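Local coordinates for protein acRAF (Thiomonas intermedia, PDB 4LOW) that acts as a RuBisCO assembly factor in the alpha-carboxysome and is built like a pterin-4a-carbinolamine dehydratase, at residues D35-L40 and R75-R80. Numbering follows the deposited sequence.
With FMT (formic acid), chain F.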
loop_
_atom_site.group_PDB
_atom_site.type_symbol
_atom_site.label_atom_id
_atom_site.label_comp_id
_atom_site.label_asym_id
_atom_site.label_seq_id
_atom_site.Cartn_x
_atom_site.Cartn_y
_atom_site.Cartn_z
ATOM N N ASP A 35 -5.214 8.106 -1.756
ATOM C CA ASP A 35 -5.962 8.397 -2.978
ATOM C C ASP A 35 -5.256 9.455 -3.839
ATOM O O ASP A 35 -5.223 9.341 -5.078
ATOM C CB ASP A 35 -7.368 8.839 -2.608
ATOM C CG ASP A 35 -8.235 7.700 -2.121
ATOM O OD1 ASP A 35 -8.225 6.624 -2.760
ATOM O OD2 ASP A 35 -9.049 7.930 -1.202
ATOM N N ALA A 36 -4.643 10.466 -3.189
ATOM C CA ALA A 36 -3.917 11.494 -3.944
ATOM C C ALA A 36 -2.637 10.911 -4.593
ATOM O O ALA A 36 -2.269 11.247 -5.730
ATOM C CB ALA A 36 -3.558 12.668 -3.044
ATOM N N LEU A 37 -1.996 9.968 -3.933
ATOM C CA LEU A 37 -0.804 9.322 -4.449
ATOM C C LEU A 37 -1.169 8.518 -5.686
ATOM O O LEU A 37 -0.393 8.544 -6.679
ATOM C CB LEU A 37 -0.191 8.477 -3.304
ATOM C CG LEU A 37 1.046 7.628 -3.588
ATOM C CD1 LEU A 37 2.263 8.485 -4.031
ATOM C CD2 LEU A 37 1.455 6.835 -2.369
ATOM N N ALA A 38 -2.302 7.826 -5.691
ATOM C CA ALA A 38 -2.708 7.092 -6.875
ATOM C C ALA A 38 -2.923 8.083 -8.025
ATOM O O ALA A 38 -2.435 7.828 -9.145
ATOM C CB ALA A 38 -3.988 6.349 -6.578
ATOM N N ALA A 39 -3.582 9.230 -7.772
ATOM C CA ALA A 39 -3.801 10.217 -8.820
ATOM C C ALA A 39 -2.478 10.737 -9.372
ATOM O O ALA A 39 -2.341 10.895 -10.596
ATOM C CB ALA A 39 -4.668 11.371 -8.290
ATOM N N LEU A 40 -1.499 10.968 -8.504
ATOM C CA LEU A 40 -0.182 11.434 -8.925
ATOM C C LEU A 40 0.520 10.426 -9.842
ATOM O O LEU A 40 1.111 10.824 -10.856
ATOM C CB LEU A 40 0.672 11.701 -7.687
ATOM C CG LEU A 40 2.128 12.074 -8.005
ATOM C CD1 LEU A 40 2.208 13.410 -8.760
ATOM C CD2 LEU A 40 2.910 12.148 -6.758
ATOM N N ARG A 75 13.540 12.212 -8.011
ATOM C CA ARG A 75 13.488 13.211 -6.947
ATOM C C ARG A 75 12.307 14.156 -7.131
ATOM O O ARG A 75 11.737 14.614 -6.138
ATOM C CB ARG A 75 14.805 13.988 -6.857
ATOM C CG ARG A 75 15.990 13.095 -6.561
ATOM C CD ARG A 75 17.251 13.892 -6.272
ATOM N NE ARG A 75 18.387 12.987 -6.080
ATOM C CZ ARG A 75 18.658 12.331 -4.953
ATOM N NH1 ARG A 75 17.881 12.477 -3.885
ATOM N NH2 ARG A 75 19.706 11.523 -4.887
ATOM N N ALA A 76 11.944 14.476 -8.390
ATOM C CA ALA A 76 10.782 15.364 -8.593
ATOM C C ALA A 76 9.491 14.659 -8.183
ATOM O O ALA A 76 8.599 15.291 -7.605
ATOM C CB ALA A 76 10.707 15.817 -10.044
ATOM N N PHE A 77 9.420 13.336 -8.423
ATOM C CA PHE A 77 8.248 12.569 -7.985
ATOM C C PHE A 77 8.147 12.587 -6.458
ATOM O O PHE A 77 7.100 12.891 -5.889
ATOM C CB PHE A 77 8.333 11.124 -8.520
ATOM C CG PHE A 77 7.085 10.318 -8.231
ATOM C CD1 PHE A 77 6.957 9.610 -7.048
ATOM C CD2 PHE A 77 6.029 10.303 -9.134
ATOM C CE1 PHE A 77 5.786 8.884 -6.765
ATOM C CE2 PHE A 77 4.868 9.554 -8.867
ATOM C CZ PHE A 77 4.744 8.879 -7.676
ATOM N N ALA A 78 9.291 12.357 -5.799
ATOM C CA ALA A 78 9.367 12.404 -4.352
ATOM C C ALA A 78 8.889 13.754 -3.800
ATOM O O ALA A 78 8.126 13.803 -2.835
ATOM C CB ALA A 78 10.785 12.099 -3.901
ATOM N N ALA A 79 9.296 14.866 -4.424
ATOM C CA ALA A 79 8.873 16.173 -3.957
ATOM C C ALA A 79 7.365 16.391 -4.169
ATOM O O ALA A 79 6.726 17.042 -3.360
ATOM C CB ALA A 79 9.660 17.259 -4.690
ATOM N N ARG A 80 6.796 15.875 -5.241
ATOM C CA ARG A 80 5.347 16.030 -5.392
ATOM C C ARG A 80 4.619 15.179 -4.332
ATOM O O ARG A 80 3.613 15.650 -3.766
ATOM C CB ARG A 80 4.893 15.719 -6.808
ATOM C CG ARG A 80 5.278 16.828 -7.795
ATOM C CD ARG A 80 5.274 16.325 -9.208
ATOM N NE ARG A 80 3.934 16.292 -9.774
ATOM C CZ ARG A 80 3.690 16.109 -11.066
ATOM N NH1 ARG A 80 4.695 15.968 -11.926
ATOM N NH2 ARG A 80 2.447 16.080 -11.511
HETATM C C FMT F . 13.929 14.476 -3.117
HETATM O O1 FMT F . 13.180 15.317 -3.659
HETATM O O2 FMT F . 15.274 14.611 -3.377
#
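L40, whose side chain meets F77 and R80 of the facing helix, takes part in the ordinary helical hydrogen bonding through L40 N to A36 O at 2.9 Å, and its carbonyl oxygen accepts a further bond from the hydroxyl of T44. What passes between segments 35-40 and 75-80 is apolar or van der Waals contact. CG of L40 stands anti to the backbone N (chi1 175°), which carries the isobutyl group across to the aromatic ring. There CD2 of L40 lies 4.1 Å from the centroid of the F77 ring and 24° off its normal, a CH-pi contact displaced toward the rim, while L40 CG approaches F77 CE2 at 3.8 Å. Leucine suits the place because its branched end can lay one methyl over the ring and turn the other, CD1, toward R80; phenylalanine offers that methyl a flat face. R80 has two conformers; in the one described here the chain bends so that NE comes 3.5 Å from L40 CD1, a doubtful contact at the exposed border, where a long arginine chain can lie beside the leucine. An alanine here would take the methyl off the ring face of F77 and is likely to leave a gap between the helices. L37 CD1 reaches F77 CZ more loosely at 4.4 Å; L37 also rests on I60 and F77 on L62, both of strand 57-63. The segment axes run roughly antiparallel, at 148°, and come no closer than 11.5 Å, a spacing bridged by large side chains. Helices 27-44 and 72-84 thus meet here through apolar contact, without polar pairing between these segments.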